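Local structure of uncharacterized protein (Bacteroides uniformis, 4JPQ) at residues S25-N30 with E61-Y66; A16-E21 with V158-V163; F53-T58 with G181-C186; F105-A110 with V135-S140. The protein is of unknown function but probably binds carbohydrate. One frame throughout, in Å; residues are numbered along the deposited sequence. Where two conformers were deposited one is given.

Contact 1: S25-N30 with E61-Y66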
# COMPACT_ATOMS: atom_id res chain seq x y z
N SER A 25 0.14 -13.80 -11.09
CA SER A 25 0.43 -14.48 -12.36
C SER A 25 0.67 -13.47 -13.49
O SER A 25 1.62 -13.61 -14.25
CB SER A 25 -0.76 -15.35 -12.74
OG SER A 25 -0.61 -15.85 -14.04
N LEU A 26 -0.17 -12.45 -13.56
CA LEU A 26 -0.03 -11.39 -14.56
C LEU A 26 1.33 -10.72 -14.47
O LEU A 26 2.00 -10.53 -15.49
CB LEU A 26 -1.12 -10.34 -14.38
CG LEU A 26 -1.21 -9.21 -15.40
CD1 LEU A 26 -1.48 -9.76 -16.78
CD2 LEU A 26 -2.31 -8.24 -15.01
N LEU A 27 1.73 -10.40 -13.24
CA LEU A 27 3.00 -9.74 -12.99
C LEU A 27 4.21 -10.62 -13.27
O LEU A 27 5.20 -10.13 -13.84
CB LEU A 27 3.02 -9.15 -11.58
CG LEU A 27 1.95 -8.07 -11.32
CD1 LEU A 27 2.00 -7.65 -9.87
CD2 LEU A 27 2.10 -6.83 -12.20
N ASP A 28 4.13 -11.91 -12.91
CA ASP A 28 5.21 -12.87 -13.24
C ASP A 28 5.32 -13.05 -14.76
O ASP A 28 6.43 -13.23 -15.29
CB ASP A 28 5.00 -14.23 -12.57
CG ASP A 28 5.22 -14.20 -11.06
OD1 ASP A 28 5.72 -13.20 -10.51
OD2 ASP A 28 4.88 -15.21 -10.41
N GLY A 29 4.17 -12.99 -15.45
CA GLY A 29 4.09 -13.08 -16.91
C GLY A 29 4.77 -11.94 -17.63
O GLY A 29 5.30 -12.14 -18.73
N ASN A 30 4.75 -10.75 -17.01
CA ASN A 30 5.42 -9.55 -17.56
C ASN A 30 6.81 -9.25 -16.95
O ASN A 30 7.43 -8.25 -17.30
CB ASN A 30 4.50 -8.33 -17.49
CG ASN A 30 3.27 -8.47 -18.38
OD1 ASN A 30 3.25 -7.98 -19.53
ND2 ASN A 30 2.28 -9.22 -17.90
N GLU A 61 -5.44 1.50 -14.28
CA GLU A 61 -5.31 0.97 -12.90
C GLU A 61 -3.88 0.74 -12.45
O GLU A 61 -3.04 0.38 -13.26
CB GLU A 61 -6.02 -0.38 -12.83
CG GLU A 61 -7.52 -0.35 -13.11
CD GLU A 61 -7.98 -1.51 -13.95
OE1 GLU A 61 -7.57 -1.61 -15.12
OE2 GLU A 61 -8.76 -2.32 -13.41
N ILE A 62 -3.63 0.91 -11.15
CA ILE A 62 -2.34 0.62 -10.52
C ILE A 62 -2.49 -0.76 -9.88
O ILE A 62 -3.47 -1.00 -9.17
CB ILE A 62 -1.98 1.61 -9.39
CG1 ILE A 62 -1.89 3.03 -9.93
CG2 ILE A 62 -0.65 1.21 -8.74
CD1 ILE A 62 -1.72 4.09 -8.87
N LEU A 63 -1.48 -1.60 -10.11
CA LEU A 63 -1.43 -2.96 -9.62
C LEU A 63 -0.31 -3.08 -8.59
O LEU A 63 0.85 -2.85 -8.93
CB LEU A 63 -1.13 -3.90 -10.78
CG LEU A 63 -2.05 -3.83 -12.00
CD1 LEU A 63 -1.62 -4.87 -13.02
CD2 LEU A 63 -3.51 -4.03 -11.63
N LEU A 64 -0.65 -3.44 -7.35
CA LEU A 64 0.31 -3.64 -6.25
C LEU A 64 0.26 -5.06 -5.74
O LEU A 64 -0.83 -5.60 -5.57
CB LEU A 64 -0.04 -2.79 -5.04
CG LEU A 64 0.17 -1.31 -5.06
CD1 LEU A 64 -0.38 -0.72 -3.77
CD2 LEU A 64 1.64 -0.99 -5.21
N HIS A 65 1.43 -5.62 -5.43
CA HIS A 65 1.58 -6.95 -4.91
C HIS A 65 2.66 -6.91 -3.83
O HIS A 65 3.79 -6.57 -4.12
CB HIS A 65 1.96 -7.92 -6.04
CG HIS A 65 2.10 -9.35 -5.60
ND1 HIS A 65 3.13 -10.16 -6.03
CD2 HIS A 65 1.38 -10.09 -4.73
CE1 HIS A 65 3.01 -11.35 -5.46
NE2 HIS A 65 1.96 -11.33 -4.67
N TYR A 66 2.26 -7.20 -2.59
CA TYR A 66 3.14 -7.25 -1.43
C TYR A 66 3.34 -8.70 -1.01
O TYR A 66 2.38 -9.48 -1.05
CB TYR A 66 2.48 -6.57 -0.23
CG TYR A 66 2.31 -5.08 -0.33
CD1 TYR A 66 1.15 -4.53 -0.88
CD2 TYR A 66 3.27 -4.20 0.19
CE1 TYR A 66 0.96 -3.16 -0.95
CE2 TYR A 66 3.10 -2.82 0.13
CZ TYR A 66 1.94 -2.31 -0.44
OH TYR A 66 1.75 -0.96 -0.52
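The imidazole of His65 is the flat group of this contact, and Leu27 meets it at its root: Leu27 CD1 touches His65 CB at 3.8 Å, the two side chains passing antiparallel. The ring of Phe34 meets the imidazole with planes at about 50°, while ND1 bonds to Arg54 NE and NE2 to Glu156 OE1. With CG anti to the backbone N (chi1 -179°), His65 holds this polar end beyond the leucines. Farther along the strand, Leu63 CD1 takes both neighbours of the helix, Leu26 CD2 at 4.0 Å and Leu27 CD2 at 4.3 Å; Leu26 lies roughly perpendicular to Leu63. Branched aliphatic chains suit this helix, whose residues 25-29 run at 98° to strand residues 61-66 on the outer face of a beta-sandwich sheet. Where the helix gives out, Asn30 folds back: ND2 donates to Leu26 O at 2.8 Å, and Asn30 N reaches the same oxygen from the opposite face of its plane. No hydrogen bond links helix and strand directly, so apolar burial joins them, while the carboxylate and the guanidinium beside His65 would probably pull its ionisation in opposite directions.

Contact 2: A16-E21 with V158-V163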
# COMPACT_ATOMS: atom_id res chain seq x y z
N ALA A 16 -9.32 -5.64 -20.06
CA ALA A 16 -10.26 -5.45 -18.95
C ALA A 16 -9.52 -5.33 -17.62
O ALA A 16 -8.32 -5.60 -17.52
CB ALA A 16 -11.26 -6.61 -18.89
N SER A 17 -10.27 -4.93 -16.61
CA SER A 17 -9.77 -4.79 -15.25
C SER A 17 -9.46 -6.19 -14.68
O SER A 17 -10.35 -7.05 -14.66
CB SER A 17 -10.83 -4.13 -14.36
OG SER A 17 -10.42 -4.08 -13.01
N PRO A 18 -8.21 -6.43 -14.23
CA PRO A 18 -7.88 -7.71 -13.62
C PRO A 18 -8.43 -7.86 -12.21
O PRO A 18 -8.57 -6.86 -11.48
CB PRO A 18 -6.36 -7.67 -13.56
CG PRO A 18 -6.05 -6.23 -13.41
CD PRO A 18 -7.05 -5.54 -14.28
N GLU A 19 -8.73 -9.10 -11.84
CA GLU A 19 -9.19 -9.44 -10.49
C GLU A 19 -7.94 -9.69 -9.66
O GLU A 19 -6.92 -10.12 -10.18
CB GLU A 19 -10.13 -10.65 -10.51
CG GLU A 19 -11.46 -10.36 -11.22
CD GLU A 19 -12.36 -9.33 -10.51
OE1 GLU A 19 -12.14 -9.00 -9.31
OE2 GLU A 19 -13.31 -8.85 -11.15
N GLY A 20 -8.02 -9.38 -8.36
CA GLY A 20 -6.89 -9.48 -7.45
C GLY A 20 -6.16 -10.80 -7.44
O GLY A 20 -4.92 -10.80 -7.50
N GLU A 21 -6.92 -11.91 -7.39
CA GLU A 21 -6.32 -13.27 -7.34
C GLU A 21 -5.42 -13.56 -8.55
O GLU A 21 -4.40 -14.26 -8.42
CB GLU A 21 -7.40 -14.38 -7.23
CG GLU A 21 -6.86 -15.75 -6.78
CD GLU A 21 -7.92 -16.85 -6.76
OE1 GLU A 21 -8.66 -16.98 -7.75
OE2 GLU A 21 -7.99 -17.62 -5.76
N VAL A 158 -2.71 -8.13 -2.56
CA VAL A 158 -2.82 -7.40 -3.81
C VAL A 158 -3.90 -6.35 -3.73
O VAL A 158 -4.94 -6.57 -3.13
CB VAL A 158 -3.18 -8.37 -4.95
CG1 VAL A 158 -3.64 -7.65 -6.22
CG2 VAL A 158 -1.99 -9.26 -5.26
N MSE A 159 -3.61 -5.21 -4.36
CA MSE A 159 -4.55 -4.11 -4.50
C MSE A 159 -4.54 -3.70 -5.95
O MSE A 159 -3.47 -3.52 -6.54
CB MSE A 159 -4.13 -2.89 -3.66
CG MSE A 159 -4.36 -3.11 -2.17
SE MSE A 159 -4.13 -1.40 -1.23
CE MSE A 159 -2.33 -1.58 -0.45
N VAL A 160 -5.73 -3.58 -6.53
CA VAL A 160 -5.92 -3.08 -7.90
C VAL A 160 -6.64 -1.74 -7.70
O VAL A 160 -7.83 -1.71 -7.36
CB VAL A 160 -6.75 -4.05 -8.75
CG1 VAL A 160 -6.92 -3.53 -10.17
CG2 VAL A 160 -6.11 -5.42 -8.75
N ILE A 161 -5.91 -0.64 -7.86
CA ILE A 161 -6.42 0.71 -7.59
C ILE A 161 -6.80 1.42 -8.90
O ILE A 161 -5.90 1.87 -9.62
CB ILE A 161 -5.38 1.54 -6.80
CG1 ILE A 161 -5.07 0.86 -5.46
CG2 ILE A 161 -5.87 2.96 -6.55
CD1 ILE A 161 -3.85 1.41 -4.75
N PRO A 162 -8.11 1.51 -9.23
CA PRO A 162 -8.46 2.25 -10.45
C PRO A 162 -8.19 3.74 -10.30
O PRO A 162 -8.26 4.29 -9.20
CB PRO A 162 -9.98 2.01 -10.59
CG PRO A 162 -10.25 0.82 -9.75
CD PRO A 162 -9.34 1.02 -8.58
N VAL A 163 -7.91 4.37 -11.43
CA VAL A 163 -7.63 5.81 -11.49
C VAL A 163 -8.80 6.64 -10.87
O VAL A 163 -8.56 7.67 -10.23
CB VAL A 163 -7.28 6.18 -12.95
CG1 VAL A 163 -8.52 6.21 -13.84
CG2 VAL A 163 -6.54 7.48 -13.00
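Gly20 brings the irregular backbone of 16-21 nearest to strand 152-162, its CA lying 5.8 Å from Val158 CA, with no hydrogen bond between the two segments. This is a loop packed over one sheet of a beta-sandwich, on the outer face, where Val158 and Val160 rise together while Met159 (selenomethionine) between them points the other way. Glycine lets bare backbone lie on the valines: Gly20 O rests 3.6 Å from Val158 CG1, and a CB would only touch that methyl, at about 4.0 Å, without clashing. Gly20 CA also lies against Val160 CG2 at 4.3 Å. Pro18 is the other contact, its ring restricting phi, probably helping to keep the loop extended, and offering carbon to the sheet. Beta-branched valines suit the strand and present two methyls each to the loop. Val23 and Pro24, at the start of helix 23-29, and Leu63 of the adjoining strand share the valine surface, and Ser17 OG bonds to both Glu61 OE2 and Lys136 NZ at its border. With CG1 anti to the backbone N (chi1 -179°), Val160 sets both methyls 3.9 Å from Pro18 O, and CG1 meets the proline ring at CG, 4.3 Å away.

Contact 3: F53-T58 with G181-C186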
# COMPACT_ATOMS: atom_id res chain seq x y z
N PHE A 53 7.70 -5.78 -2.27
CA PHE A 53 6.54 -5.39 -3.05
C PHE A 53 6.90 -5.16 -4.52
O PHE A 53 8.07 -5.15 -4.87
CB PHE A 53 5.92 -4.12 -2.47
CG PHE A 53 6.71 -2.87 -2.76
CD1 PHE A 53 7.86 -2.57 -2.05
CD2 PHE A 53 6.29 -1.98 -3.75
CE1 PHE A 53 8.59 -1.42 -2.32
CE2 PHE A 53 7.01 -0.82 -4.03
CZ PHE A 53 8.16 -0.54 -3.31
N ARG A 54 5.88 -4.99 -5.36
CA ARG A 54 6.08 -4.64 -6.76
C ARG A 54 4.85 -3.95 -7.30
O ARG A 54 3.75 -4.15 -6.81
CB ARG A 54 6.47 -5.82 -7.63
CG ARG A 54 5.46 -6.94 -7.64
CD ARG A 54 5.91 -8.04 -8.56
NE ARG A 54 5.00 -9.17 -8.50
CZ ARG A 54 5.15 -10.31 -9.18
NH1 ARG A 54 6.16 -10.51 -10.03
NH2 ARG A 54 4.25 -11.28 -9.03
N ILE A 55 5.08 -3.16 -8.34
CA ILE A 55 4.07 -2.30 -8.88
C ILE A 55 4.13 -2.20 -10.41
O ILE A 55 5.21 -2.21 -11.00
CB ILE A 55 4.17 -0.91 -8.18
CG1 ILE A 55 2.97 -0.02 -8.55
CG2 ILE A 55 5.53 -0.23 -8.45
CD1 ILE A 55 2.92 1.28 -7.80
N ALA A 56 2.96 -2.07 -11.01
CA ALA A 56 2.80 -1.90 -12.46
C ALA A 56 1.48 -1.20 -12.74
O ALA A 56 0.76 -0.88 -11.79
CB ALA A 56 2.83 -3.24 -13.14
N HIS A 57 1.16 -0.96 -14.01
CA HIS A 57 -0.11 -0.32 -14.35
C HIS A 57 -0.69 -0.75 -15.68
O HIS A 57 0.04 -1.16 -16.58
CB HIS A 57 0.01 1.21 -14.31
CG HIS A 57 0.78 1.81 -15.45
ND1 HIS A 57 0.18 2.53 -16.46
CD2 HIS A 57 2.11 1.81 -15.72
CE1 HIS A 57 1.11 2.95 -17.30
NE2 HIS A 57 2.28 2.53 -16.88
N THR A 58 -2.00 -0.63 -15.78
CA THR A 58 -2.74 -0.94 -16.99
C THR A 58 -3.07 0.30 -17.83
O THR A 58 -3.59 0.15 -18.93
CB THR A 58 -4.06 -1.64 -16.64
OG1 THR A 58 -4.91 -0.76 -15.91
CG2 THR A 58 -3.77 -2.89 -15.80
N GLY A 181 5.09 8.95 -3.94
CA GLY A 181 4.50 8.08 -2.93
C GLY A 181 5.48 7.29 -2.10
O GLY A 181 6.70 7.47 -2.21
N ASN A 182 4.94 6.43 -1.25
CA ASN A 182 5.76 5.56 -0.41
C ASN A 182 4.96 4.30 -0.04
O ASN A 182 3.71 4.28 -0.21
CB ASN A 182 6.23 6.32 0.85
CG ASN A 182 7.57 5.83 1.40
OD1 ASN A 182 8.01 4.72 1.14
ND2 ASN A 182 8.21 6.69 2.20
N PHE A 183 5.67 3.28 0.43
CA PHE A 183 5.07 1.99 0.79
C PHE A 183 5.49 1.64 2.20
O PHE A 183 6.65 1.87 2.57
CB PHE A 183 5.51 0.91 -0.19
CG PHE A 183 5.35 1.31 -1.64
CD1 PHE A 183 6.33 2.07 -2.27
CD2 PHE A 183 4.21 0.95 -2.36
CE1 PHE A 183 6.18 2.46 -3.59
CE2 PHE A 183 4.06 1.34 -3.69
CZ PHE A 183 5.05 2.10 -4.31
N TYR A 184 4.55 1.13 3.01
CA TYR A 184 4.83 0.81 4.40
C TYR A 184 4.27 -0.52 4.89
O TYR A 184 3.30 -1.05 4.34
CB TYR A 184 4.26 1.89 5.35
CG TYR A 184 4.50 3.33 4.99
CD1 TYR A 184 5.78 3.86 4.95
CD2 TYR A 184 3.42 4.20 4.76
CE1 TYR A 184 6.01 5.20 4.64
CE2 TYR A 184 3.63 5.54 4.45
CZ TYR A 184 4.92 6.05 4.41
OH TYR A 184 5.11 7.38 4.10
N LYS A 185 4.89 -1.01 5.97
CA LYS A 185 4.48 -2.19 6.73
C LYS A 185 4.42 -1.81 8.21
O LYS A 185 5.31 -1.09 8.70
CB LYS A 185 5.50 -3.29 6.57
CG LYS A 185 5.25 -4.54 7.40
CD LYS A 185 4.07 -5.37 6.90
CE LYS A 185 3.79 -6.57 7.80
NZ LYS A 185 3.08 -6.28 9.09
N CYS A 186 3.41 -2.31 8.92
CA CYS A 186 3.25 -2.05 10.34
C CYS A 186 2.25 -3.00 10.99
O CYS A 186 1.71 -3.88 10.32
CB CYS A 186 2.80 -0.59 10.58
SG CYS A 186 1.14 -0.26 9.98
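Asn182 OD1 receives two backbone N-H groups, that of Ser199 and that of Phe183, whose N lies 2.8 Å away, and probably helps fix the backbone where Phe183 reaches across to Phe53. The Phe183 bond is bent, 142° at the hydrogen. The setting is the core of a beta-sandwich, with strands 50-57 and 178-186 facing each other across its layers, and large aromatic side chains suit it because they span the gap between them. The two rings form an offset face-to-face stack, centroids 4.1 Å apart and planes inclined at 30°. The overlap is uneven: Phe53 CE2 sits over the centre of the Phe183 ring, 3.3 Å above its plane, whereas Phe183 CG lies toward the rim of the Phe53 face. Phe53 places CG between its backbone N and carbonyl carbon (chi1 75°), which sends the ring over its partner. Trp198 meets Phe53 edge-to-face, and Phe92, Leu64 and Tyr66 also pack on Phe183, all part of the same apolar interior. With an alanine at Phe183, the covered face of Phe53 and the end of Ile55 would probably lose their partner, opening a gap between the layers. Ile55, a slender chain fully extended from its strand, fills the border of the stack: its CD1 lies near the plane of the Phe183 ring, at the edge, 4.2 Å from CZ.

Contact 4: F105-A110 with V135-S140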
# COMPACT_ATOMS: atom_id res chain seq x y z
N PHE A 105 -3.70 4.27 1.22
CA PHE A 105 -4.41 3.02 1.06
C PHE A 105 -3.77 2.07 2.05
O PHE A 105 -2.63 1.66 1.84
CB PHE A 105 -4.25 2.48 -0.37
CG PHE A 105 -4.84 3.37 -1.42
CD1 PHE A 105 -4.11 4.44 -1.92
CD2 PHE A 105 -6.10 3.11 -1.93
CE1 PHE A 105 -4.65 5.25 -2.90
CE2 PHE A 105 -6.64 3.93 -2.92
CZ PHE A 105 -5.92 4.99 -3.40
N GLU A 106 -4.47 1.76 3.14
CA GLU A 106 -3.97 0.87 4.18
C GLU A 106 -4.87 -0.36 4.16
O GLU A 106 -6.09 -0.23 4.23
CB GLU A 106 -4.00 1.58 5.53
CG GLU A 106 -3.25 2.91 5.53
CD GLU A 106 -3.18 3.61 6.89
OE1 GLU A 106 -3.41 2.97 7.92
OE2 GLU A 106 -2.86 4.81 6.92
N CYS A 107 -4.26 -1.54 4.07
CA CYS A 107 -5.01 -2.80 3.96
C CYS A 107 -4.45 -3.86 4.90
O CYS A 107 -3.24 -4.13 4.87
CB CYS A 107 -4.93 -3.26 2.51
SG CYS A 107 -6.20 -4.43 2.05
N ASN A 108 -5.29 -4.42 5.78
CA ASN A 108 -4.80 -5.48 6.69
C ASN A 108 -4.71 -6.80 5.94
O ASN A 108 -5.28 -6.94 4.85
CB ASN A 108 -5.58 -5.60 8.02
CG ASN A 108 -7.00 -6.15 7.88
OD1 ASN A 108 -7.43 -6.63 6.84
ND2 ASN A 108 -7.74 -6.09 8.99
N CYS A 109 -4.02 -7.76 6.56
CA CYS A 109 -3.80 -9.09 5.96
C CYS A 109 -5.06 -9.90 5.60
O CYS A 109 -4.98 -10.83 4.80
CB CYS A 109 -2.88 -9.93 6.83
SG CYS A 109 -3.54 -10.31 8.46
N ALA A 110 -6.21 -9.55 6.19
CA ALA A 110 -7.50 -10.19 5.85
C ALA A 110 -8.25 -9.51 4.70
O ALA A 110 -9.32 -9.98 4.32
CB ALA A 110 -8.40 -10.27 7.08
N VAL A 135 -11.73 -0.45 -5.38
CA VAL A 135 -10.42 -1.07 -5.16
C VAL A 135 -10.58 -2.56 -4.93
O VAL A 135 -11.08 -2.98 -3.89
CB VAL A 135 -9.65 -0.44 -3.97
CG1 VAL A 135 -8.29 -1.11 -3.80
CG2 VAL A 135 -9.48 1.06 -4.17
N LYS A 136 -10.16 -3.33 -5.93
CA LYS A 136 -10.23 -4.78 -5.86
C LYS A 136 -9.03 -5.21 -5.05
O LYS A 136 -7.96 -4.60 -5.13
CB LYS A 136 -10.23 -5.42 -7.24
CG LYS A 136 -11.40 -5.02 -8.11
CD LYS A 136 -11.15 -5.44 -9.56
CE LYS A 136 -12.33 -5.13 -10.46
NZ LYS A 136 -12.14 -5.70 -11.82
N ARG A 137 -9.23 -6.25 -4.25
CA ARG A 137 -8.23 -6.79 -3.35
C ARG A 137 -8.22 -8.30 -3.33
O ARG A 137 -9.21 -8.94 -3.72
CB ARG A 137 -8.56 -6.35 -1.95
CG ARG A 137 -8.41 -4.87 -1.69
CD ARG A 137 -9.31 -4.44 -0.55
NE ARG A 137 -10.65 -3.98 -0.96
CZ ARG A 137 -11.67 -3.73 -0.12
NH1 ARG A 137 -11.58 -3.96 1.19
NH2 ARG A 137 -12.81 -3.29 -0.62
N TRP A 138 -7.11 -8.85 -2.85
CA TRP A 138 -6.95 -10.29 -2.61
C TRP A 138 -5.82 -10.49 -1.61
O TRP A 138 -4.80 -9.80 -1.68
CB TRP A 138 -6.65 -11.06 -3.91
CG TRP A 138 -6.21 -12.50 -3.66
CD1 TRP A 138 -7.01 -13.60 -3.53
CD2 TRP A 138 -4.87 -12.96 -3.44
NE1 TRP A 138 -6.26 -14.72 -3.28
CE2 TRP A 138 -4.94 -14.36 -3.20
CE3 TRP A 138 -3.62 -12.33 -3.43
CZ2 TRP A 138 -3.80 -15.15 -2.97
CZ3 TRP A 138 -2.46 -13.13 -3.19
CH2 TRP A 138 -2.57 -14.53 -2.97
N SER A 139 -6.00 -11.46 -0.70
CA SER A 139 -4.96 -11.86 0.24
C SER A 139 -4.95 -13.37 0.43
O SER A 139 -5.98 -14.02 0.28
CB SER A 139 -5.15 -11.19 1.60
OG SER A 139 -4.18 -11.67 2.52
N SER A 140 -3.78 -13.89 0.79
CA SER A 140 -3.61 -15.32 1.11
C SER A 140 -4.22 -15.66 2.48
O SER A 140 -4.37 -16.84 2.80
CB SER A 140 -2.12 -15.74 1.05
OG SER A 140 -1.32 -15.10 2.05
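Two facing layers of the beta-sandwich meet here through Phe105, Cys107 and Cys109 on one side and Val135, Arg137 and Ser139 on the other, the touching parts running 22° apart. At one end Phe105 CE2 packs obliquely on Val135 CG2 at 4.2 Å, an apolar pair suiting the interior. In the middle Cys107 SG lies 4.1 Å from Arg137 CD, so the small thiol meets the arginine's aliphatic part. A bend at chi3 (-91°) turns the guanidinium back along its own strand, where NE donates to Val135 O at 3.1 Å, in the guanidinium plane; NH1 goes to Gly111 O and Asp80. The polar link is at the other end: Ser139 OG donates to Cys109 O at 2.6 Å, accepts from Leu141 N, and has Glu156 O competing for its single proton. Serine is short enough to bring its hydroxyl to the Cys109 carbonyl, 24° out of its plane, and an alanine in its place would probably leave Cys109 O without this donor and the turn after strand 102-108 less firmly held. Strand 152-162 borders the contact through Ile161, Leu157 and Trp155, and strand 113-118 lies beside it, Leu113 touching Val135 and Arg137.

How the contacts relate
From the N terminus, residues 16-21 open contact 2, and helix 23-29 begins contact 1, which closes early, at strand 61-66, and so lies wholly within the span of contact 2. Contact 3 opens before that closure, at 53-58, so contacts 1 and 3 cross, and strands 50-57 and 61-70 pair side by side. Contact 4 opens and closes next, at 105-110 and 135-140, wholly within the long spans of contacts 2 and 3. Contact 2 shuts at 158-163 and contact 3 last, at 181-186, so these two cross as well. Contacts 1 and 2 cover neighbouring strands on one outer face; contacts 3 and 4 join the facing layers of the sandwich.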